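Local coordinates for protein L-talarate/galactarate dehydratase (Salmonella typhimurium, PDB 2PP0) that catalyses the magnesium-dependent dehydration of both L-talarate and galactarate to 5-keto-4-deoxy-D-glucarate, and also epimerises L-talarate to galactarate, at residues Ile62-Ile67 against Glu74-Ser79; Asp104-Asp109 against Asp141-Arg146; Leu149-Leu154 against His334-Ala339. One frame throughout, in Å; residues are numbered along the deposited sequence.

Contact 1 of 3, residues Ile62-Ile67 against Glu74-Ser79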
loop_
_atom_site.group_PDB
_atom_site.type_symbol
_atom_site.label_atom_id
_atom_site.label_comp_id
_atom_site.label_asym_id
_atom_site.label_seq_id
_atom_site.Cartn_x
_atom_site.Cartn_y
_atom_site.Cartn_z
ATOM N N ILE B 62 -1.676 -24.554 14.026
ATOM C CA ILE B 62 -2.292 -23.739 12.985
ATOM C C ILE B 62 -3.519 -23.058 13.569
ATOM O O ILE B 62 -4.429 -23.728 14.052
ATOM C CB ILE B 62 -2.749 -24.607 11.779
ATOM C CG1 ILE B 62 -1.551 -25.328 11.150
ATOM C CG2 ILE B 62 -3.452 -23.729 10.745
ATOM C CD1 ILE B 62 -0.551 -24.410 10.466
ATOM N N ILE B 63 -3.545 -21.731 13.548
ATOM C CA ILE B 63 -4.704 -21.012 14.066
ATOM C C ILE B 63 -5.443 -20.464 12.849
ATOM O O ILE B 63 -4.899 -19.677 12.071
ATOM C CB ILE B 63 -4.305 -19.859 15.020
ATOM C CG1 ILE B 63 -3.499 -20.406 16.208
ATOM C CG2 ILE B 63 -5.556 -19.183 15.573
ATOM C CD1 ILE B 63 -2.081 -20.847 15.857
ATOM N N ILE B 64 -6.685 -20.901 12.687
ATOM C CA ILE B 64 -7.499 -20.508 11.544
ATOM C C ILE B 64 -8.626 -19.566 11.922
ATOM O O ILE B 64 -9.227 -19.689 12.989
ATOM C CB ILE B 64 -8.131 -21.756 10.890
ATOM C CG1 ILE B 64 -7.055 -22.801 10.633
ATOM C CG2 ILE B 64 -8.824 -21.385 9.584
ATOM C CD1 ILE B 64 -7.614 -24.162 10.263
ATOM N N ALA B 65 -8.907 -18.614 11.039
ATOM C CA ALA B 65 -10.003 -17.682 11.250
ATOM C C ALA B 65 -10.908 -17.746 10.025
ATOM O O ALA B 65 -10.433 -17.779 8.887
ATOM C CB ALA B 65 -9.484 -16.263 11.441
ATOM N N GLU B 66 -12.212 -17.789 10.268
ATOM C CA GLU B 66 -13.203 -17.821 9.196
ATOM C C GLU B 66 -14.171 -16.700 9.533
ATOM O O GLU B 66 -14.672 -16.626 10.656
ATOM C CB GLU B 66 -13.919 -19.170 9.175
ATOM C CG GLU B 66 -12.991 -20.344 8.916
ATOM C CD GLU B 66 -13.680 -21.680 9.098
ATOM O OE1 GLU B 66 -14.591 -21.993 8.299
ATOM O OE2 GLU B 66 -13.317 -22.417 10.044
ATOM N N ILE B 67 -14.403 -15.812 8.569
ATOM C CA ILE B 67 -15.281 -14.664 8.759
ATOM C C ILE B 67 -16.358 -14.634 7.674
ATOM O O ILE B 67 -16.069 -14.867 6.501
ATOM C CB ILE B 67 -14.470 -13.335 8.679
ATOM C CG1 ILE B 67 -13.310 -13.363 9.682
ATOM C CG2 ILE B 67 -15.378 -12.140 8.960
ATOM C CD1 ILE B 67 -12.398 -12.127 9.603
ATOM N N GLU B 74 -17.353 -14.420 2.308
ATOM C CA GLU B 74 -16.653 -15.305 3.215
ATOM C C GLU B 74 -15.143 -15.137 3.065
ATOM O O GLU B 74 -14.642 -14.884 1.972
ATOM C CB GLU B 74 -17.109 -16.740 2.914
ATOM C CG GLU B 74 -16.144 -17.851 3.241
ATOM C CD GLU B 74 -15.045 -17.999 2.209
ATOM O OE1 GLU B 74 -15.341 -17.975 0.991
ATOM O OE2 GLU B 74 -13.880 -18.153 2.620
ATOM N N GLY B 75 -14.426 -15.253 4.177
ATOM C CA GLY B 75 -12.981 -15.121 4.132
ATOM C C GLY B 75 -12.314 -16.096 5.081
ATOM O O GLY B 75 -12.867 -16.413 6.133
ATOM N N VAL B 76 -11.138 -16.583 4.709
ATOM C CA VAL B 76 -10.407 -17.511 5.553
ATOM C C VAL B 76 -8.926 -17.134 5.578
ATOM O O VAL B 76 -8.369 -16.696 4.571
ATOM C CB VAL B 76 -10.562 -18.966 5.044
ATOM C CG1 VAL B 76 -9.921 -19.111 3.675
ATOM C CG2 VAL B 76 -9.945 -19.936 6.038
ATOM N N GLY B 77 -8.299 -17.302 6.738
ATOM C CA GLY B 77 -6.891 -16.980 6.886
ATOM C C GLY B 77 -6.314 -17.758 8.054
ATOM O O GLY B 77 -7.061 -18.359 8.825
ATOM N N PHE B 78 -4.992 -17.758 8.199
ATOM C CA PHE B 78 -4.393 -18.501 9.299
ATOM C C PHE B 78 -3.010 -18.006 9.686
ATOM O O PHE B 78 -2.363 -17.268 8.941
ATOM C CB PHE B 78 -4.292 -19.985 8.925
ATOM C CG PHE B 78 -3.267 -20.276 7.857
ATOM C CD1 PHE B 78 -1.930 -20.485 8.193
ATOM C CD2 PHE B 78 -3.632 -20.306 6.511
ATOM C CE1 PHE B 78 -0.969 -20.718 7.203
ATOM C CE2 PHE B 78 -2.681 -20.536 5.513
ATOM C CZ PHE B 78 -1.347 -20.743 5.857
ATOM N N SER B 79 -2.578 -18.419 10.873
ATOM C CA SER B 79 -1.245 -18.112 11.377
ATOM C C SER B 79 -0.765 -19.454 11.921
ATOM O O SER B 79 -1.505 -20.444 11.881
ATOM C CB SER B 79 -1.274 -17.034 12.475
ATOM O OG SER B 79 -1.972 -17.452 13.630
#

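Contact 2 of 3, residues Asp104-Asp109 against Asp141-Arg146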
loop_
_atom_site.group_PDB
_atom_site.type_symbol
_atom_site.label_atom_id
_atom_site.label_comp_id
_atom_site.label_asym_id
_atom_site.label_seq_id
_atom_site.Cartn_x
_atom_site.Cartn_y
_atom_site.Cartn_z
ATOM N N ASP B 104 -17.292 -2.963 9.349
ATOM C CA ASP B 104 -17.290 -3.004 7.885
ATOM C C ASP B 104 -15.993 -3.733 7.552
ATOM O O ASP B 104 -14.907 -3.190 7.743
ATOM C CB ASP B 104 -17.247 -1.590 7.305
ATOM C CG ASP B 104 -17.266 -1.583 5.790
ATOM O OD1 ASP B 104 -16.734 -2.533 5.186
ATOM O OD2 ASP B 104 -17.802 -0.618 5.204
ATOM N N PRO B 105 -16.089 -4.963 7.028
ATOM C CA PRO B 105 -14.901 -5.752 6.688
ATOM C C PRO B 105 -13.885 -5.134 5.728
ATOM O O PRO B 105 -12.736 -5.576 5.675
ATOM C CB PRO B 105 -15.499 -7.051 6.153
ATOM C CG PRO B 105 -16.763 -6.575 5.488
ATOM C CD PRO B 105 -17.313 -5.614 6.523
ATOM N N ASN B 106 -14.288 -4.116 4.974
ATOM C CA ASN B 106 -13.359 -3.497 4.036
ATOM C C ASN B 106 -12.328 -2.580 4.682
ATOM O O ASN B 106 -11.257 -2.369 4.122
ATOM C CB ASN B 106 -14.133 -2.733 2.962
ATOM C CG ASN B 106 -15.074 -3.636 2.203
ATOM O OD1 ASN B 106 -16.292 -3.572 2.378
ATOM N ND2 ASN B 106 -14.510 -4.512 1.381
ATOM N N ASP B 107 -12.652 -2.041 5.852
ATOM C CA ASP B 107 -11.743 -1.143 6.566
ATOM C C ASP B 107 -10.782 -1.976 7.409
ATOM O O ASP B 107 -10.811 -1.953 8.640
ATOM C CB ASP B 107 -12.555 -0.173 7.430
ATOM C CG ASP B 107 -13.447 0.737 6.590
ATOM O OD1 ASP B 107 -13.218 0.793 5.365
ATOM O OD2 ASP B 107 -14.355 1.406 7.140
ATOM N N ILE B 108 -9.922 -2.702 6.706
ATOM C CA ILE B 108 -8.953 -3.600 7.307
ATOM C C ILE B 108 -8.002 -2.987 8.334
ATOM O O ILE B 108 -7.833 -3.554 9.420
ATOM C CB ILE B 108 -8.151 -4.321 6.204
ATOM C CG1 ILE B 108 -9.127 -5.105 5.312
ATOM C CG2 ILE B 108 -7.125 -5.270 6.828
ATOM C CD1 ILE B 108 -8.467 -5.936 4.211
ATOM N N ASP B 109 -7.384 -1.855 8.008
ATOM C CA ASP B 109 -6.476 -1.196 8.950
ATOM C C ASP B 109 -7.262 -0.652 10.124
ATOM O O ASP B 109 -6.772 -0.626 11.249
ATOM C CB ASP B 109 -5.738 -0.017 8.311
ATOM C CG ASP B 109 -4.640 -0.449 7.376
ATOM O OD1 ASP B 109 -3.993 -1.483 7.646
ATOM O OD2 ASP B 109 -4.411 0.266 6.376
ATOM N N ASP B 141 -8.551 -11.974 2.134
ATOM C CA ASP B 141 -9.089 -13.074 1.329
ATOM C C ASP B 141 -10.500 -12.682 0.889
ATOM O O ASP B 141 -10.866 -12.838 -0.277
ATOM C CB ASP B 141 -9.129 -14.362 2.172
ATOM C CG ASP B 141 -9.745 -15.547 1.433
ATOM O OD1 ASP B 141 -9.196 -15.980 0.390
ATOM O OD2 ASP B 141 -10.784 -16.052 1.909
ATOM N N MET B 142 -11.275 -12.149 1.832
ATOM C CA MET B 142 -12.646 -11.725 1.567
ATOM C C MET B 142 -12.701 -10.577 0.561
ATOM O O MET B 142 -13.486 -10.617 -0.392
ATOM C CB MET B 142 -13.342 -11.292 2.869
ATOM C CG MET B 142 -14.779 -10.786 2.675
ATOM S SD MET B 142 -15.608 -10.135 4.156
ATOM C CE MET B 142 -16.008 -11.682 4.930
ATOM N N LYS B 143 -11.871 -9.557 0.762
ATOM C CA LYS B 143 -11.878 -8.416 -0.151
ATOM C C LYS B 143 -11.541 -8.813 -1.584
ATOM O O LYS B 143 -12.142 -8.298 -2.531
ATOM C CB LYS B 143 -10.918 -7.317 0.324
ATOM C CG LYS B 143 -10.909 -6.119 -0.612
ATOM C CD LYS B 143 -10.162 -4.924 -0.047
ATOM C CE LYS B 143 -10.935 -4.256 1.073
ATOM N NZ LYS B 143 -10.283 -2.971 1.461
ATOM N N ALA B 144 -10.588 -9.727 -1.747
ATOM C CA ALA B 144 -10.195 -10.190 -3.073
ATOM C C ALA B 144 -11.370 -10.921 -3.717
ATOM O O ALA B 144 -11.705 -10.678 -4.880
ATOM C CB ALA B 144 -8.988 -11.124 -2.979
ATOM N N LYS B 145 -11.992 -11.816 -2.952
ATOM C CA LYS B 145 -13.140 -12.570 -3.441
ATOM C C LYS B 145 -14.275 -11.623 -3.814
ATOM O O LYS B 145 -14.993 -11.858 -4.782
ATOM C CB LYS B 145 -13.616 -13.566 -2.376
ATOM C CG LYS B 145 -12.663 -14.726 -2.170
ATOM C CD LYS B 145 -13.080 -15.612 -1.001
ATOM C CE LYS B 145 -12.180 -16.841 -0.901
ATOM N NZ LYS B 145 -12.432 -17.619 0.356
ATOM N N ARG B 146 -14.438 -10.554 -3.043
ATOM C CA ARG B 146 -15.477 -9.571 -3.318
ATOM C C ARG B 146 -15.218 -8.917 -4.684
ATOM O O ARG B 146 -16.147 -8.509 -5.372
ATOM C CB ARG B 146 -15.495 -8.506 -2.224
ATOM C CG ARG B 146 -16.519 -7.401 -2.425
ATOM C CD ARG B 146 -16.316 -6.283 -1.413
ATOM N NE ARG B 146 -16.475 -6.763 -0.043
ATOM C CZ ARG B 146 -17.642 -6.848 0.592
ATOM N NH1 ARG B 146 -18.763 -6.474 -0.016
ATOM N NH2 ARG B 146 -17.692 -7.319 1.834
#

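Contact 3 of 3, residues Leu149-Leu154 against His334-Ala339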
loop_
_atom_site.group_PDB
_atom_site.type_symbol
_atom_site.label_atom_id
_atom_site.label_comp_id
_atom_site.label_asym_id
_atom_site.label_seq_id
_atom_site.Cartn_x
_atom_site.Cartn_y
_atom_site.Cartn_z
ATOM N N LEU B 149 -11.318 -11.748 -7.671
ATOM C CA LEU B 149 -9.933 -11.869 -8.114
ATOM C C LEU B 149 -9.052 -12.651 -7.165
ATOM O O LEU B 149 -9.329 -12.731 -5.973
ATOM C CB LEU B 149 -9.281 -10.489 -8.217
ATOM C CG LEU B 149 -9.845 -9.354 -9.053
ATOM C CD1 LEU B 149 -9.165 -8.046 -8.641
ATOM C CD2 LEU B 149 -9.619 -9.659 -10.518
ATOM N N PRO B 150 -7.986 -13.260 -7.699
ATOM C CA PRO B 150 -7.066 -14.001 -6.840
ATOM C C PRO B 150 -6.457 -12.846 -6.022
ATOM O O PRO B 150 -6.439 -11.710 -6.492
ATOM C CB PRO B 150 -6.066 -14.582 -7.833
ATOM C CG PRO B 150 -6.914 -14.811 -9.056
ATOM C CD PRO B 150 -7.741 -13.554 -9.123
ATOM N N LEU B 151 -5.962 -13.111 -4.820
ATOM C CA LEU B 151 -5.404 -12.030 -4.008
ATOM C C LEU B 151 -4.316 -11.225 -4.715
ATOM O O LEU B 151 -4.292 -9.997 -4.632
ATOM C CB LEU B 151 -4.848 -12.587 -2.689
ATOM C CG LEU B 151 -4.109 -11.566 -1.814
ATOM C CD1 LEU B 151 -5.045 -10.452 -1.398
ATOM C CD2 LEU B 151 -3.565 -12.276 -0.571
ATOM N N ALA B 152 -3.411 -11.918 -5.395
ATOM C CA ALA B 152 -2.317 -11.263 -6.103
ATOM C C ALA B 152 -2.822 -10.193 -7.073
ATOM O O ALA B 152 -2.181 -9.158 -7.257
ATOM C CB ALA B 152 -1.490 -12.307 -6.856
ATOM N N LYS B 153 -3.975 -10.445 -7.684
ATOM C CA LYS B 153 -4.556 -9.505 -8.638
ATOM C C LYS B 153 -5.201 -8.327 -7.934
ATOM O O LYS B 153 -5.175 -7.209 -8.444
ATOM C CB LYS B 153 -5.570 -10.226 -9.531
ATOM C CG LYS B 153 -4.899 -11.210 -10.477
ATOM C CD LYS B 153 -4.012 -10.476 -11.479
ATOM C CE LYS B 153 -3.307 -11.451 -12.404
ATOM N NZ LYS B 153 -2.564 -10.735 -13.482
ATOM N N LEU B 154 -5.783 -8.570 -6.763
ATOM C CA LEU B 154 -6.382 -7.481 -5.990
ATOM C C LEU B 154 -5.248 -6.522 -5.599
ATOM O O LEU B 154 -5.396 -5.294 -5.653
ATOM C CB LEU B 154 -7.034 -8.019 -4.713
ATOM C CG LEU B 154 -7.478 -6.938 -3.722
ATOM C CD1 LEU B 154 -8.706 -6.250 -4.260
ATOM C CD2 LEU B 154 -7.773 -7.547 -2.356
ATOM N N HIS B 334 2.138 -16.393 0.808
ATOM C CA HIS B 334 3.244 -15.657 0.212
ATOM C C HIS B 334 3.336 -15.693 -1.313
ATOM O O HIS B 334 4.028 -14.864 -1.905
ATOM C CB HIS B 334 4.571 -16.109 0.829
ATOM C CG HIS B 334 4.644 -15.900 2.311
ATOM N ND1 HIS B 334 4.256 -14.724 2.917
ATOM C CD2 HIS B 334 5.071 -16.711 3.309
ATOM C CE1 HIS B 334 4.437 -14.820 4.222
ATOM N NE2 HIS B 334 4.930 -16.015 4.485
ATOM N N LEU B 335 2.660 -16.641 -1.958
ATOM C CA LEU B 335 2.697 -16.692 -3.420
ATOM C C LEU B 335 2.086 -15.402 -3.954
ATOM O O LEU B 335 2.618 -14.784 -4.874
ATOM C CB LEU B 335 1.904 -17.886 -3.961
ATOM C CG LEU B 335 1.708 -17.927 -5.488
ATOM C CD1 LEU B 335 3.038 -18.104 -6.189
ATOM C CD2 LEU B 335 0.777 -19.070 -5.859
ATOM N N HIS B 336 0.972 -14.995 -3.354
ATOM C CA HIS B 336 0.261 -13.786 -3.757
ATOM C C HIS B 336 1.048 -12.523 -3.443
ATOM O O HIS B 336 1.088 -11.595 -4.249
ATOM C CB HIS B 336 -1.094 -13.719 -3.047
ATOM C CG HIS B 336 -2.006 -14.857 -3.384
ATOM N ND1 HIS B 336 -2.722 -14.914 -4.559
ATOM C CD2 HIS B 336 -2.281 -16.004 -2.717
ATOM C CE1 HIS B 336 -3.397 -16.048 -4.605
ATOM N NE2 HIS B 336 -3.148 -16.728 -3.499
ATOM N N LEU B 337 1.662 -12.488 -2.262
ATOM C CA LEU B 337 2.434 -11.330 -1.838
ATOM C C LEU B 337 3.706 -11.163 -2.666
ATOM O O LEU B 337 4.057 -10.051 -3.054
ATOM C CB LEU B 337 2.780 -11.447 -0.342
ATOM C CG LEU B 337 1.562 -11.555 0.590
ATOM C CD1 LEU B 337 2.009 -11.731 2.044
ATOM C CD2 LEU B 337 0.713 -10.300 0.442
ATOM N N SER B 338 4.400 -12.264 -2.936
ATOM C CA SER B 338 5.623 -12.181 -3.721
ATOM C C SER B 338 5.304 -11.808 -5.175
ATOM O O SER B 338 6.088 -11.124 -5.831
ATOM C CB SER B 338 6.385 -13.508 -3.655
ATOM O OG SER B 338 5.564 -14.578 -4.071
ATOM N N ALA B 339 4.154 -12.257 -5.675
ATOM C CA ALA B 339 3.744 -11.934 -7.042
ATOM C C ALA B 339 3.615 -10.420 -7.197
ATOM O O ALA B 339 3.874 -9.862 -8.271
ATOM C CB ALA B 339 2.401 -12.603 -7.362
#

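Contact 1 of 3, residues Ile62-Ile67 against Glu74-Ser79
The beta hairpin of the N-terminal domain, a capping domain characteristic of the enolase superfamily, pairs Ile63, Ala65 and Ile67 with Ser79, Gly77 and Gly75 as antiparallel hydrogen-bonded pairs. Each pair is closed by two backbone bonds. Ala65 N reaches Gly77 O at 2.9 Å in the straightest of the six (171°), while the return bond from Gly77 N to Ala65 O is 3.1 Å long. Ile63 and Ser79 exchange two bonds of 2.9 Å, Ile63 N to Ser79 O and Ser79 N to Ile63 O.

The face carrying Ile63, Ala65, Ile67 and Ser79 is covered by helices 86-96 and 127-146, with Pro134 against both Ala65 and Ser79. Ser79 OG lies 3.6 Å from Ile63 CB and spends its hydrogen bond on Gln130 O of the covering helix.

On the face of Ile64 and Val76, these two run alongside each other and their CG2 methyls touch at 4.0 Å. Phe78 shares that face and meets the other strand chiefly through CB, 3.2 Å from Ile63 O, with Ile62 CG2 4.2 Å from the same Phe78 CB. With CG set between its own backbone N and carbonyl carbon (chi1 70°), the ring swings away from strand 62-67. Glu66, further along this face, ends in a salt bridge to Arg385.

The contact thus rests on main-chain bonding with modest apolar packing, as the two glycines give strand 74-79 no side chain at two positions on the face toward helix 127-146.

Contact 2 of 3, residues Asp104-Asp109 against Asp141-Arg146
The turn that leads into helix 108-118 docks through Pro105 and Asn106 on the last turns of helix 127-146, at a place where the second subunit also packs. It is a type I beta turn from Asp104 to Asp107, combined with an Asx turn in which Asp104 OD1 accepts from Asn106 N at 2.9 Å. This bond braces the turn, whose Asn106 carbonyl is turned to Lys143.

Lys143 comes across to that carbonyl. Its chain leaves the helix extended, CG anti to the backbone N, and bends at chi3 (-73°), which brings NZ to 2.9 Å from Asn106 O. The ammonium lies in the carbonyl plane on a lone pair, with a C=O...N angle of 133°. Lys143 NZ is also bonded to the carbonyls of Lys153 and Leu154 of the second subunit, so three main-chain oxygens from two chains grip one buried ammonium. That arrangement would probably stabilise its positive charge, and it makes this turn part of the dimer interface. Lower on the same side chain, Lys143 CE rests 4.3 Å from Ile108 CD1, in the first turn of the new helix.

Arg146, one turn further on, meets Asn106 from the opposite direction: one end of the Asn106 amide lies over a face of the guanidinium, toward its rim, the two planes 69° apart. The guanidinium is held by a salt bridge to Asp26 and a cation-pi contact with Phe73. The side chains of Pro105 and Arg146 cross at about a right angle, Pro105 CG lying 3.8 Å from Arg146 NH2. The neighbouring carbon of the same pyrrolidine, Pro105 CB, abuts Met142 SD at 3.7 Å.

Contact 3 of 3, residues Leu149-Leu154 against His334-Ala339
His336 ND1 accepts a hydrogen bond from Ala152 N at 3.2 Å, while the other ring nitrogen, NE2, is bonded to Leu376 O. The first bond is somewhat bent (146° at the hydrogen), and the amide is tilted 28° from the imidazole plane. With one nitrogen accepting and the other facing a carbonyl, the ring is fixed in rotation and is probably neutral with its proton on NE2.

The donor belongs to the opening turn of helix 151-155, just after Pro150 at the N-cap position, where backbone N-H groups have no carbonyl of their own helix to bond. An imidazole from a distant part of the sequence takes that role here.

Leu151 lies over one face of the ring: its CB is 3.9 Å from the ring centroid, 26° off the normal, a CH-pi contact displaced toward the rim. Leu151 CD2 reaches further back along the side chain, to His336 CB at 3.8 Å. Pro150 CB approaches near the ring plane instead, 4.4 Å from CE1 of His336.

Helix 331-339 follows strand 324-325 of the TIM-like barrel, as in other members of the mandelate racemase/muconate lactonizing enzyme family, so His336 joins the barrel to the segment that follows the long helix 127-146. The backbones come close at Ala152 and His336, whose CA atoms are 4.3 Å apart. Beside the ring, Ala152 CB meets Ala339 CB at 3.9 Å, and Ile370 packs on both methyls. Lys153, whose CB points away from helix 331-339, forms salt bridges through NZ with Asp104 and Asp107 of the second subunit.

Overall arrangement
From the N terminus, contact 1 closes first, a short hairpin loop within the antiparallel sheet. Contact 2 follows, closing a 31-residue excursion through helix 108-118 and most of helix 127-146. Contact 3 then closes a far longer loop that takes in all six strands of the parallel barrel sheet, tying the segment after helix 127-146 to barrel helix 331-339. The three lie in series; none nests or crosses. The Glu74-Lys145 salt bridge and a probable hydrogen bond from Val76 N to Asp141 OD2 join contacts 1 and 2, fastening the hairpin to helix 127-146. Ala144 O probably accepts from Leu149 N, linking contact 2 to contact 3, and both reach the second subunit.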